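Local coordinates for KaiC-like domain-containing protein (Pyrococcus horikoshii, PDB 3BS4) that is of unknown function but contains a KaiC-like domain, probably of the RecA type, that binds an unidentified peptide, at residues I57-Q62 / A145-G150; H20-I25 / N185-E190; N50-F55 / H82-V87; W104-M109 / I117-A122. All coordinates share one frame; numbering follows the deposited sequence. Where two conformers were deposited one is given.

Contact 1 (I57-Q62 / A145-G150); sequences ISYPLQ and AISMSG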
loop_
_atom_site.group_PDB
_atom_site.type_symbol
_atom_site.label_atom_id
_atom_site.label_comp_id
_atom_site.label_asym_id
_atom_site.label_seq_id
_atom_site.Cartn_x
_atom_site.Cartn_y
_atom_site.Cartn_z
ATOM N N ILE A 57 5.321 2.869 -6.948
ATOM C CA ILE A 57 5.456 2.152 -8.213
ATOM C C ILE A 57 4.851 2.941 -9.374
ATOM O O ILE A 57 5.421 2.980 -10.468
ATOM C CB ILE A 57 4.728 0.779 -8.104
ATOM C CG1 ILE A 57 5.375 -0.110 -7.008
ATOM C CG2 ILE A 57 4.673 0.043 -9.460
ATOM C CD1 ILE A 57 4.392 -1.064 -6.318
ATOM N N SER A 58 3.696 3.557 -9.128
ATOM C CA SER A 58 2.841 4.031 -10.214
ATOM C C SER A 58 2.938 5.511 -10.543
ATOM O O SER A 58 2.531 5.904 -11.657
ATOM C CB SER A 58 1.377 3.694 -9.929
ATOM O OG SER A 58 1.153 2.307 -10.013
ATOM N N TYR A 59 3.422 6.316 -9.589
ATOM C CA TYR A 59 3.382 7.781 -9.719
ATOM C C TYR A 59 4.750 8.395 -9.493
ATOM O O TYR A 59 5.527 7.902 -8.665
ATOM C CB TYR A 59 2.353 8.403 -8.737
ATOM C CG TYR A 59 0.989 7.810 -8.950
ATOM C CD1 TYR A 59 0.254 8.141 -10.088
ATOM C CD2 TYR A 59 0.486 6.833 -8.085
ATOM C CE1 TYR A 59 -0.974 7.569 -10.342
ATOM C CE2 TYR A 59 -0.742 6.244 -8.332
ATOM C CZ TYR A 59 -1.464 6.620 -9.467
ATOM O OH TYR A 59 -2.692 6.067 -9.774
ATOM N N PRO A 60 5.028 9.495 -10.210
ATOM C CA PRO A 60 6.249 10.252 -9.941
ATOM C C PRO A 60 6.275 10.693 -8.484
ATOM O O PRO A 60 5.239 11.028 -7.917
ATOM C CB PRO A 60 6.112 11.485 -10.832
ATOM C CG PRO A 60 5.084 11.141 -11.876
ATOM C CD PRO A 60 4.208 10.076 -11.289
ATOM N N LEU A 61 7.463 10.692 -7.895
ATOM C CA LEU A 61 7.628 11.122 -6.521
ATOM C C LEU A 61 7.026 12.515 -6.248
ATOM O O LEU A 61 6.391 12.738 -5.230
ATOM C CB LEU A 61 9.109 11.093 -6.159
ATOM C CG LEU A 61 9.422 11.392 -4.700
ATOM C CD1 LEU A 61 8.732 10.386 -3.769
ATOM C CD2 LEU A 61 10.932 11.421 -4.504
ATOM N N GLN A 62 7.224 13.450 -7.167
ATOM C CA GLN A 62 6.717 14.793 -6.955
ATOM C C GLN A 62 5.196 14.811 -6.860
ATOM O O GLN A 62 4.623 15.623 -6.136
ATOM C CB GLN A 62 7.227 15.742 -8.044
ATOM C CG GLN A 62 8.759 15.941 -8.013
ATOM C CD GLN A 62 9.318 16.461 -6.669
ATOM O OE1 GLN A 62 10.378 16.015 -6.219
ATOM N NE2 GLN A 62 8.620 17.415 -6.046
ATOM N N ALA A 145 1.995 -0.289 -1.022
ATOM C CA ALA A 145 2.465 -0.422 -2.421
ATOM C C ALA A 145 1.462 0.251 -3.360
ATOM O O ALA A 145 0.323 -0.230 -3.504
ATOM C CB ALA A 145 2.639 -1.906 -2.805
ATOM N N ILE A 146 1.910 1.357 -3.968
ATOM C CA ILE A 146 1.040 2.223 -4.745
ATOM C C ILE A 146 1.592 2.349 -6.168
ATOM O O ILE A 146 2.499 3.138 -6.424
ATOM C CB ILE A 146 0.893 3.629 -4.111
ATOM C CG1 ILE A 146 0.555 3.528 -2.611
ATOM C CG2 ILE A 146 -0.164 4.430 -4.867
ATOM C CD1 ILE A 146 0.679 4.833 -1.837
ATOM N N SER A 147 1.083 1.542 -7.099
ATOM C CA SER A 147 0.096 0.498 -6.904
ATOM C C SER A 147 0.473 -0.747 -7.661
ATOM O O SER A 147 1.347 -0.699 -8.543
ATOM C CB SER A 147 -1.194 0.947 -7.632
ATOM O OG SER A 147 -1.664 2.181 -7.098
ATOM N N MET A 148 -0.060 -1.897 -7.277
ATOM C CA MET A 148 0.576 -3.165 -7.571
ATOM C C MET A 148 0.144 -3.342 -9.066
ATOM O O MET A 148 0.807 -4.019 -9.868
ATOM C CB MET A 148 -0.058 -4.287 -6.757
ATOM C CG MET A 148 0.454 -4.348 -5.315
ATOM S SD MET A 148 2.232 -4.709 -5.198
ATOM C CE MET A 148 2.191 -6.439 -5.780
ATOM N N SER A 149 -0.966 -2.701 -9.459
ATOM C CA SER A 149 -1.420 -2.704 -10.858
ATOM C C SER A 149 -0.405 -2.034 -11.799
ATOM O O SER A 149 -0.392 -2.296 -13.011
ATOM C CB SER A 149 -2.822 -2.044 -10.970
ATOM O OG SER A 149 -2.852 -0.802 -10.271
ATOM N N GLY A 150 0.466 -1.190 -11.240
ATOM C CA GLY A 150 1.503 -0.519 -12.025
ATOM C C GLY A 150 2.486 -1.469 -12.685
ATOM O O GLY A 150 3.100 -1.121 -13.703
HETATM O O HOH W 1 3.468 5.803 -6.702
#

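Contact 2 (H20-I25 / N185-E190); sequences HSLILI and NFWLWE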
loop_
_atom_site.group_PDB
_atom_site.type_symbol
_atom_site.label_atom_id
_atom_site.label_comp_id
_atom_site.label_asym_id
_atom_site.label_seq_id
_atom_site.Cartn_x
_atom_site.Cartn_y
_atom_site.Cartn_z
ATOM N N HIS A 20 0.252 -7.774 10.993
ATOM C CA HIS A 20 1.058 -8.423 9.951
ATOM C C HIS A 20 0.281 -8.880 8.726
ATOM O O HIS A 20 0.850 -9.500 7.832
ATOM C CB HIS A 20 1.922 -9.582 10.472
ATOM C CG HIS A 20 2.907 -9.173 11.516
ATOM N ND1 HIS A 20 3.102 -9.898 12.674
ATOM C CD2 HIS A 20 3.743 -8.112 11.589
ATOM C CE1 HIS A 20 4.025 -9.303 13.408
ATOM N NE2 HIS A 20 4.426 -8.215 12.777
ATOM N N SER A 21 -1.010 -8.569 8.693
ATOM C CA SER A 21 -1.838 -8.918 7.564
ATOM C C SER A 21 -1.403 -8.168 6.311
ATOM O O SER A 21 -0.753 -7.124 6.399
ATOM C CB SER A 21 -3.292 -8.585 7.881
ATOM O OG SER A 21 -3.763 -9.456 8.911
ATOM N N LEU A 22 -1.794 -8.720 5.161
ATOM C CA LEU A 22 -1.725 -8.019 3.887
ATOM C C LEU A 22 -3.156 -7.644 3.527
ATOM O O LEU A 22 -4.045 -8.506 3.511
ATOM C CB LEU A 22 -1.139 -8.925 2.800
ATOM C CG LEU A 22 -1.141 -8.403 1.358
ATOM C CD1 LEU A 22 -0.378 -7.068 1.208
ATOM C CD2 LEU A 22 -0.553 -9.481 0.471
ATOM N N ILE A 23 -3.363 -6.353 3.254
ATOM C CA ILE A 23 -4.669 -5.807 2.884
ATOM C C ILE A 23 -4.596 -5.339 1.441
ATOM O O ILE A 23 -3.748 -4.529 1.087
ATOM C CB ILE A 23 -5.030 -4.577 3.753
ATOM C CG1 ILE A 23 -5.166 -4.964 5.228
ATOM C CG2 ILE A 23 -6.331 -3.928 3.283
ATOM C CD1 ILE A 23 -3.869 -4.848 6.008
ATOM N N LEU A 24 -5.519 -5.822 0.622
ATOM C CA LEU A 24 -5.674 -5.307 -0.736
ATOM C C LEU A 24 -6.822 -4.329 -0.794
ATOM O O LEU A 24 -7.943 -4.667 -0.427
ATOM C CB LEU A 24 -5.945 -6.450 -1.721
ATOM C CG LEU A 24 -6.170 -6.015 -3.173
ATOM C CD1 LEU A 24 -4.878 -5.419 -3.834
ATOM C CD2 LEU A 24 -6.674 -7.217 -3.968
ATOM N N ILE A 25 -6.552 -3.114 -1.277
ATOM C CA ILE A 25 -7.606 -2.161 -1.615
ATOM C C ILE A 25 -7.716 -2.237 -3.137
ATOM O O ILE A 25 -6.805 -1.812 -3.871
ATOM C CB ILE A 25 -7.259 -0.700 -1.194
ATOM C CG1 ILE A 25 -6.979 -0.603 0.317
ATOM C CG2 ILE A 25 -8.393 0.219 -1.628
ATOM C CD1 ILE A 25 -8.049 -1.161 1.196
ATOM N N ASN A 185 0.755 -4.565 5.809
ATOM C CA ASN A 185 0.958 -4.054 4.451
ATOM C C ASN A 185 -0.334 -3.802 3.730
ATOM O O ASN A 185 -1.265 -4.593 3.834
ATOM C CB ASN A 185 1.810 -5.048 3.660
ATOM C CG ASN A 185 3.243 -5.057 4.151
ATOM O OD1 ASN A 185 4.008 -4.144 3.845
ATOM N ND2 ASN A 185 3.595 -6.055 4.948
ATOM N N PHE A 186 -0.365 -2.699 2.990
ATOM C CA PHE A 186 -1.507 -2.348 2.141
ATOM C C PHE A 186 -1.065 -2.303 0.706
ATOM O O PHE A 186 -0.110 -1.618 0.372
ATOM C CB PHE A 186 -2.059 -0.977 2.519
ATOM C CG PHE A 186 -2.659 -0.923 3.887
ATOM C CD1 PHE A 186 -4.033 -1.008 4.053
ATOM C CD2 PHE A 186 -1.847 -0.755 5.003
ATOM C CE1 PHE A 186 -4.609 -0.934 5.336
ATOM C CE2 PHE A 186 -2.418 -0.700 6.298
ATOM C CZ PHE A 186 -3.805 -0.787 6.442
ATOM N N TRP A 187 -1.775 -3.034 -0.142
ATOM C CA TRP A 187 -1.545 -2.990 -1.581
ATOM C C TRP A 187 -2.711 -2.266 -2.220
ATOM O O TRP A 187 -3.858 -2.550 -1.897
ATOM C CB TRP A 187 -1.538 -4.412 -2.159
ATOM C CG TRP A 187 -0.275 -5.147 -1.909
ATOM C CD1 TRP A 187 0.838 -4.667 -1.261
ATOM C CD2 TRP A 187 0.053 -6.467 -2.354
ATOM N NE1 TRP A 187 1.837 -5.621 -1.264
ATOM C CE2 TRP A 187 1.384 -6.727 -1.940
ATOM C CE3 TRP A 187 -0.650 -7.465 -3.048
ATOM C CZ2 TRP A 187 2.024 -7.954 -2.187
ATOM C CZ3 TRP A 187 -0.009 -8.686 -3.290
ATOM C CH2 TRP A 187 1.315 -8.905 -2.870
ATOM N N LEU A 188 -2.428 -1.377 -3.164
ATOM C CA LEU A 188 -3.491 -0.761 -3.946
ATOM C C LEU A 188 -3.517 -1.401 -5.335
ATOM O O LEU A 188 -2.472 -1.572 -5.947
ATOM C CB LEU A 188 -3.244 0.753 -4.067
ATOM C CG LEU A 188 -4.281 1.563 -4.866
ATOM C CD1 LEU A 188 -5.690 1.484 -4.213
ATOM C CD2 LEU A 188 -3.851 3.009 -5.023
ATOM N N TRP A 189 -4.707 -1.697 -5.857
ATOM C CA TRP A 189 -4.807 -2.137 -7.251
ATOM C C TRP A 189 -5.853 -1.271 -7.937
ATOM O O TRP A 189 -6.990 -1.248 -7.494
ATOM C CB TRP A 189 -5.218 -3.619 -7.347
ATOM C CG TRP A 189 -5.285 -4.128 -8.768
ATOM C CD1 TRP A 189 -6.285 -3.927 -9.661
ATOM C CD2 TRP A 189 -4.301 -4.935 -9.433
ATOM N NE1 TRP A 189 -5.986 -4.544 -10.874
ATOM C CE2 TRP A 189 -4.765 -5.157 -10.756
ATOM C CE3 TRP A 189 -3.060 -5.456 -9.055
ATOM C CZ2 TRP A 189 -4.030 -5.909 -11.695
ATOM C CZ3 TRP A 189 -2.320 -6.189 -9.994
ATOM C CH2 TRP A 189 -2.817 -6.415 -11.289
ATOM N N GLU A 190 -5.446 -0.558 -8.997
ATOM C CA GLU A 190 -6.331 0.386 -9.695
ATOM C C GLU A 190 -6.866 -0.247 -10.963
ATOM O O GLU A 190 -6.091 -0.576 -11.864
ATOM C CB GLU A 190 -5.564 1.684 -10.005
ATOM C CG GLU A 190 -5.061 2.357 -8.731
ATOM C CD GLU A 190 -4.345 3.676 -8.969
ATOM O OE1 GLU A 190 -4.967 4.634 -9.482
ATOM O OE2 GLU A 190 -3.170 3.770 -8.608
HETATM O O HOH W 2 1.898 -8.371 5.217
#

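Contact 3 (N50-F55 / H82-V87); sequences NLVGMF and HRLAIV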
loop_
_atom_site.group_PDB
_atom_site.type_symbol
_atom_site.label_atom_id
_atom_site.label_comp_id
_atom_site.label_asym_id
_atom_site.label_seq_id
_atom_site.Cartn_x
_atom_site.Cartn_y
_atom_site.Cartn_z
ATOM N N ASN A 50 3.958 6.396 13.434
ATOM C CA ASN A 50 4.376 5.032 13.124
ATOM C C ASN A 50 5.447 5.054 12.055
ATOM O O ASN A 50 5.732 6.107 11.496
ATOM C CB ASN A 50 3.161 4.220 12.659
ATOM C CG ASN A 50 2.191 3.985 13.783
ATOM O OD1 ASN A 50 2.500 3.267 14.726
ATOM N ND2 ASN A 50 1.018 4.614 13.707
ATOM N N LEU A 51 6.050 3.900 11.787
ATOM C CA LEU A 51 7.014 3.796 10.699
ATOM C C LEU A 51 6.290 3.346 9.440
ATOM O O LEU A 51 5.428 2.482 9.516
ATOM C CB LEU A 51 8.103 2.799 11.050
ATOM C CG LEU A 51 8.898 3.122 12.327
ATOM C CD1 LEU A 51 9.929 2.038 12.533
ATOM C CD2 LEU A 51 9.533 4.508 12.285
ATOM N N VAL A 52 6.631 3.946 8.306
ATOM C CA VAL A 52 5.933 3.626 7.062
ATOM C C VAL A 52 6.959 3.445 5.971
ATOM O O VAL A 52 7.856 4.273 5.824
ATOM C CB VAL A 52 4.942 4.746 6.704
ATOM C CG1 VAL A 52 4.336 4.523 5.308
ATOM C CG2 VAL A 52 3.832 4.839 7.773
ATOM N N GLY A 53 6.833 2.356 5.218
ATOM C CA GLY A 53 7.638 2.165 4.019
ATOM C C GLY A 53 6.669 2.210 2.853
ATOM O O GLY A 53 5.598 1.604 2.937
ATOM N N MET A 54 7.022 2.944 1.802
ATOM C CA MET A 54 6.180 3.028 0.601
ATOM C C MET A 54 6.940 2.489 -0.603
ATOM O O MET A 54 8.078 2.901 -0.861
ATOM C CB MET A 54 5.799 4.486 0.328
ATOM C CG MET A 54 4.842 4.671 -0.840
ATOM S SD MET A 54 4.631 6.435 -1.204
ATOM C CE MET A 54 4.474 7.041 0.509
ATOM N N PHE A 55 6.298 1.590 -1.349
ATOM C CA PHE A 55 6.813 1.188 -2.662
ATOM C C PHE A 55 6.066 2.028 -3.665
ATOM O O PHE A 55 4.887 1.790 -3.940
ATOM C CB PHE A 55 6.594 -0.313 -2.874
ATOM C CG PHE A 55 7.245 -1.134 -1.799
ATOM C CD1 PHE A 55 8.590 -1.490 -1.911
ATOM C CD2 PHE A 55 6.549 -1.448 -0.645
ATOM C CE1 PHE A 55 9.215 -2.224 -0.896
ATOM C CE2 PHE A 55 7.158 -2.164 0.381
ATOM C CZ PHE A 55 8.500 -2.553 0.247
ATOM N N HIS A 82 13.248 10.140 9.586
ATOM C CA HIS A 82 13.395 8.675 9.575
ATOM C C HIS A 82 12.108 7.907 9.863
ATOM O O HIS A 82 12.166 6.737 10.227
ATOM C CB HIS A 82 14.525 8.234 10.535
ATOM C CG HIS A 82 15.885 8.644 10.066
ATOM N ND1 HIS A 82 16.676 9.533 10.760
ATOM C CD2 HIS A 82 16.575 8.315 8.950
ATOM C CE1 HIS A 82 17.802 9.725 10.098
ATOM N NE2 HIS A 82 17.770 8.993 8.998
ATOM N N ARG A 83 10.961 8.565 9.711
ATOM C CA ARG A 83 9.671 7.908 9.935
ATOM C C ARG A 83 9.177 7.219 8.675
ATOM O O ARG A 83 8.496 6.192 8.748
ATOM C CB ARG A 83 8.611 8.920 10.377
ATOM C CG ARG A 83 8.959 9.639 11.691
ATOM C CD ARG A 83 9.194 8.631 12.808
ATOM N NE ARG A 83 9.064 9.258 14.132
ATOM C CZ ARG A 83 10.033 9.922 14.764
ATOM N NH1 ARG A 83 11.236 10.069 14.217
ATOM N NH2 ARG A 83 9.792 10.442 15.957
ATOM N N LEU A 84 9.497 7.819 7.536
ATOM C CA LEU A 84 9.042 7.330 6.234
ATOM C C LEU A 84 10.240 6.899 5.385
ATOM O O LEU A 84 11.244 7.623 5.319
ATOM C CB LEU A 84 8.267 8.446 5.539
ATOM C CG LEU A 84 7.794 8.233 4.099
ATOM C CD1 LEU A 84 6.827 7.041 4.025
ATOM C CD2 LEU A 84 7.177 9.518 3.554
ATOM N N ALA A 85 10.135 5.727 4.755
ATOM C CA ALA A 85 11.123 5.274 3.765
ATOM C C ALA A 85 10.379 5.087 2.453
ATOM O O ALA A 85 9.280 4.548 2.453
ATOM C CB ALA A 85 11.758 3.973 4.190
ATOM N N ILE A 86 10.972 5.547 1.354
ATOM C CA ILE A 86 10.339 5.387 0.041
ATOM C C ILE A 86 11.285 4.648 -0.871
ATOM O O ILE A 86 12.458 5.025 -0.989
ATOM C CB ILE A 86 9.946 6.740 -0.610
ATOM C CG1 ILE A 86 8.940 7.485 0.279
ATOM C CG2 ILE A 86 9.362 6.511 -2.012
ATOM C CD1 ILE A 86 8.544 8.875 -0.204
ATOM N N VAL A 87 10.794 3.578 -1.497
ATOM C CA VAL A 87 11.514 3.000 -2.634
ATOM C C VAL A 87 10.849 3.596 -3.865
ATOM O O VAL A 87 9.676 3.322 -4.145
ATOM C CB VAL A 87 11.441 1.471 -2.667
ATOM C CG1 VAL A 87 12.205 0.909 -3.882
ATOM C CG2 VAL A 87 11.957 0.852 -1.352
#

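Contact 4 (W104-M109 / I117-A122); sequences WYLEGM and IKYAKA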
loop_
_atom_site.group_PDB
_atom_site.type_symbol
_atom_site.label_atom_id
_atom_site.label_comp_id
_atom_site.label_asym_id
_atom_site.label_seq_id
_atom_site.Cartn_x
_atom_site.Cartn_y
_atom_site.Cartn_z
ATOM N N TRP A 104 15.058 5.555 -1.727
ATOM C CA TRP A 104 15.897 4.530 -2.330
ATOM C C TRP A 104 15.570 4.344 -3.787
ATOM O O TRP A 104 14.393 4.288 -4.161
ATOM C CB TRP A 104 15.694 3.197 -1.620
ATOM C CG TRP A 104 16.849 2.785 -0.790
ATOM C CD1 TRP A 104 17.267 3.361 0.372
ATOM C CD2 TRP A 104 17.743 1.694 -1.045
ATOM N NE1 TRP A 104 18.370 2.705 0.854
ATOM C CE2 TRP A 104 18.681 1.674 0.008
ATOM C CE3 TRP A 104 17.850 0.737 -2.064
ATOM C CZ2 TRP A 104 19.711 0.734 0.077
ATOM C CZ3 TRP A 104 18.873 -0.212 -1.987
ATOM C CH2 TRP A 104 19.789 -0.199 -0.926
ATOM N N TYR A 105 16.616 4.239 -4.606
ATOM C CA TYR A 105 16.495 3.969 -6.038
ATOM C C TYR A 105 17.072 2.612 -6.369
ATOM O O TYR A 105 18.126 2.257 -5.852
ATOM C CB TYR A 105 17.205 5.050 -6.835
ATOM C CG TYR A 105 16.386 6.287 -6.803
ATOM C CD1 TYR A 105 15.316 6.439 -7.686
ATOM C CD2 TYR A 105 16.608 7.280 -5.846
ATOM C CE1 TYR A 105 14.520 7.560 -7.646
ATOM C CE2 TYR A 105 15.799 8.410 -5.799
ATOM C CZ TYR A 105 14.752 8.528 -6.708
ATOM O OH TYR A 105 13.912 9.629 -6.696
ATOM N N LEU A 106 16.372 1.869 -7.223
ATOM C CA LEU A 106 16.794 0.529 -7.636
ATOM C C LEU A 106 17.664 0.635 -8.880
ATOM O O LEU A 106 17.246 1.200 -9.897
ATOM C CB LEU A 106 15.592 -0.377 -7.922
ATOM C CG LEU A 106 14.484 -0.383 -6.858
ATOM C CD1 LEU A 106 13.158 -0.795 -7.479
ATOM C CD2 LEU A 106 14.830 -1.241 -5.646
ATOM N N GLU A 107 18.867 0.072 -8.788
ATOM C CA GLU A 107 19.885 0.213 -9.821
ATOM C C GLU A 107 19.983 -1.075 -10.631
ATOM O O GLU A 107 19.612 -2.138 -10.146
ATOM C CB GLU A 107 21.241 0.528 -9.170
ATOM C CG GLU A 107 21.218 1.721 -8.204
ATOM C CD GLU A 107 20.989 3.064 -8.898
ATOM O OE1 GLU A 107 21.332 3.204 -10.095
ATOM O OE2 GLU A 107 20.466 3.994 -8.237
ATOM N N GLY A 108 20.479 -0.977 -11.863
ATOM C CA GLY A 108 20.667 -2.155 -12.714
ATOM C C GLY A 108 19.427 -2.644 -13.434
ATOM O O GLY A 108 18.436 -1.915 -13.572
ATOM N N MET A 109 19.478 -3.891 -13.895
ATOM C CA MET A 109 18.363 -4.479 -14.616
ATOM C C MET A 109 17.224 -4.704 -13.647
ATOM O O MET A 109 17.402 -5.313 -12.586
ATOM C CB MET A 109 18.772 -5.799 -15.292
ATOM C CG MET A 109 17.624 -6.639 -15.870
ATOM S SD MET A 109 16.730 -5.906 -17.274
ATOM C CE MET A 109 18.017 -5.899 -18.522
ATOM N N ILE A 117 14.711 -9.541 -5.168
ATOM C CA ILE A 117 15.919 -9.449 -4.332
ATOM C C ILE A 117 16.384 -7.996 -4.175
ATOM O O ILE A 117 16.903 -7.603 -3.114
ATOM C CB ILE A 117 17.058 -10.415 -4.816
ATOM C CG1 ILE A 117 18.157 -10.537 -3.762
ATOM C CG2 ILE A 117 17.626 -9.999 -6.146
ATOM C CD1 ILE A 117 17.878 -11.665 -2.786
ATOM N N LYS A 118 16.186 -7.182 -5.207
ATOM C CA LYS A 118 16.552 -5.769 -5.101
ATOM C C LYS A 118 15.661 -5.043 -4.077
ATOM O O LYS A 118 16.148 -4.214 -3.292
ATOM C CB LYS A 118 16.561 -5.089 -6.468
ATOM C CG LYS A 118 17.685 -5.660 -7.337
ATOM C CD LYS A 118 17.877 -4.912 -8.643
ATOM C CE LYS A 118 19.179 -5.410 -9.285
ATOM N NZ LYS A 118 19.375 -4.808 -10.641
ATOM N N TYR A 119 14.370 -5.382 -4.055
ATOM C CA TYR A 119 13.501 -4.831 -3.008
ATOM C C TYR A 119 13.942 -5.292 -1.623
ATOM O O TYR A 119 13.943 -4.509 -0.669
ATOM C CB TYR A 119 12.054 -5.259 -3.192
ATOM C CG TYR A 119 11.217 -4.360 -4.072
ATOM C CD1 TYR A 119 11.298 -2.969 -3.988
ATOM C CD2 TYR A 119 10.266 -4.912 -4.913
ATOM C CE1 TYR A 119 10.484 -2.148 -4.797
ATOM C CE2 TYR A 119 9.461 -4.116 -5.713
ATOM C CZ TYR A 119 9.579 -2.750 -5.663
ATOM O OH TYR A 119 8.748 -1.987 -6.448
ATOM N N ALA A 120 14.289 -6.570 -1.512
ATOM C CA ALA A 120 14.613 -7.138 -0.200
ATOM C C ALA A 120 15.821 -6.428 0.383
ATOM O O ALA A 120 15.863 -6.142 1.572
ATOM C CB ALA A 120 14.875 -8.638 -0.323
ATOM N N LYS A 121 16.790 -6.126 -0.471
ATOM C CA LYS A 121 17.995 -5.434 -0.046
ATOM C C LYS A 121 17.663 -4.023 0.439
ATOM O O LYS A 121 18.159 -3.593 1.472
ATOM C CB LYS A 121 19.014 -5.408 -1.188
ATOM C CG LYS A 121 19.370 -6.799 -1.691
ATOM C CD LYS A 121 20.356 -6.750 -2.855
ATOM C CE LYS A 121 20.769 -8.147 -3.302
ATOM N NZ LYS A 121 21.531 -8.884 -2.268
ATOM N N ALA A 122 16.802 -3.322 -0.304
ATOM C CA ALA A 122 16.382 -1.951 0.082
ATOM C C ALA A 122 15.650 -1.985 1.402
ATOM O O ALA A 122 15.911 -1.169 2.292
ATOM C CB ALA A 122 15.477 -1.323 -0.995
#

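Contact 1 (I57-Q62 / A145-G150)
Ser58 meets the chain just beyond strand 141-146 through its hydroxyl: OG accepts the N-H of Ser147 at 3.0 Å and 151°. With OG anti to the carbonyl carbon and beside its own backbone N (chi1 -69°), the hydroxyl faces the same peptide group whose carbonyl takes the N-H of Ser58. That carbonyl, Ile146 O, is held three ways. Ser58 N reaches it at 3.0 Å in the carbonyl plane, on a lone pair; Ile57 N comes at 2.9 Å from 44° above the plane; and a water donates to it while accepting from Tyr59 N. The peptide bond between Ile146 and Ser147 is cis, so the carbonyl and the N-H of the cis peptide are both engaged by the 57-62 segment. Without the hydroxyl, as with an alanine here, the N-H of Ser147 is likely to lose this acceptor and the cis peptide one of its holds. Ile57 lies alongside, its CG2 3.5 Å from Ser147 O and its CD1 4.0 Å from Ala145 CB. Gly150 passes close by, where a beta carbon would collide with Ser58 OG. The Tyr59 ring turns its CE2 edge to Ile146 CG2, the two side chains crossing at about a right angle, while its hydroxyl bonds to Glu190. The contact joins the C-terminal ends of the neighbouring parallel strands 51-56 and 141-146, just before helix 61-70 begins, with strand 184-190 on the far side of 141-146.

Contact 2 (H20-I25 / N185-E190)
Leu22 and Trp187 meet on one face of a parallel strand pair, the leucine lying over the indole. Leu22 CG stands anti to the backbone N (chi1 173°), which carries CD1 to 3.4 Å from the centroid of the five-membered ring, almost exactly on its normal, a CH-pi contact; CD2 lies beyond, 3.9 Å from Trp187 CH2. On the same face Leu24 reaches across to the next strand, CD1 lying 3.9 Å from Trp187 CB and 4.0 Å from Trp189 CB. The reverse face carries Ile23 and Phe186, side by side and pointing the same way. Ile23 CD1 hangs over the phenyl face in a second CH-pi contact, 4.1 Å from the ring centroid. Farther along, Ile25 CG2 touches Leu188 CD1 at 3.9 Å. Five backbone hydrogen bonds, from Asn185 N to Ser21 O through Trp189 N to Ile25 O, fix the register. Asn185 OD1 and Trp187 NE1 both hydrogen-bond to the backbone of the bound peptide, and Leu22 lies on a face of that same indole. A leucine in its place would remove the indole, and Leu22 would probably lose its flat partner and the peptide backbone a donor. Helix 34-47 packs against the Ile25, Phe186 and Leu188 face, and helix 195-204 against Leu24 and Trp189. Adjacent parallel strands in the middle of a sheet, with helices on both faces, are the core of a three-layer alpha/beta fold, consistent with the RecA-type architecture expected of a KaiC-like domain.

Contact 3 (N50-F55 / H82-V87)
The Phe55 ring meets Val87 obliquely, with CD1 4.1 Å from Val87 CG2. The ring also packs edge-to-face with Tyr119 and meets an aromatic side chain of the bound peptide at about 40° between planes. At the other end Arg83 NE forms a salt bridge with Asp49, and its CD lies 4.2 Å from Leu51 CD2. Between these ends two parallel strands run side by side. Four backbone bonds link them, among them Met54 N to Ala85 O at 2.8 Å and Val87 N to Met54 O at 2.9 Å. Val52, Met54, Leu84 and Ile86 share one face, where Leu84 CD1 sits 3.8 Å from Val52 CG1 and 4.2 Å from Met54 CE. The methionine is extended to SD and bends only at chi3 (-43°), which swings its methyl back toward Leu84. Helix 34-47 lies against Val52 and Met54, and helix 75-80 against Leu84; helix 115-132 packs on Phe55, Ala85 and Val87. The chemistry divides cleanly: alternate backbone groups bond across this pair while others bond to the strands on its outer sides, both faces are apolar and suited to helix packing, and charge is kept to the strand entrance at Arg83.

Contact 4 (W104-M109 / I117-A122)
Lys118 NZ bonds to two backbone carbonyls of the loop, Glu107 O at 2.7 Å and Met109 O at 2.8 Å. It lies in the plane of the Glu107 carbonyl, on a lone pair, but 39° above that of Met109. The lysine chain is extended beyond CG, which lets one ammonium group span the turn at Gly108 and bring its charge, probably eased by the two carbonyl dipoles, to the loop. Gly108 has positive phi, and a beta carbon on it would run into NZ. One helical turn after Lys118, Ala122 lies against a face of the Trp104 indole: CA stands 3.8 Å from the six-membered ring centroid, a CH-pi contact that holds for one of two modelled positions of Trp104. Beneath the loop Leu106 spreads its two methyls, CD2 to 4.0 Å from Lys118 O and CD1 to 4.0 Å from Tyr119 CE1, CD1 approaching the ring obliquely. Leu106 and Tyr119 both continue onto Val87, while the Tyr119 hydroxyl bonds to Tyr151 and Thr89. The loop after edge strand 103-104 is thus pinned to the N-terminal part of helix 115-132, the helix that follows it: a strand-loop-helix connection at the margin of the alpha/beta sheet.

In the fold
Contacts 1, 2 and 3 sit on one sheet, in which strand 141-146 lies between 51-56 and 184-190. Contact 1 touches both others: Ile146 N probably bonds to Phe55 O (3.0 Å) of contact 3, and Ser147 OG probably bonds to Glu190 OE2 (2.7 Å) of contact 2. Contact 4 continues from contact 3 at the sheet margin, with Ile86 O 2.8 Å from Trp104 N, and Val87 CG1 3.8 Å from Leu106 CD2. Contacts 2 and 4, with centres about 21 Å apart, do not touch. Yet each contact lends residues to the bound peptide's surroundings: Ile57 and Met148 of contact 1, Asn185 and Trp187 of contact 2, Phe55 of contact 3 and Tyr119 of contact 4.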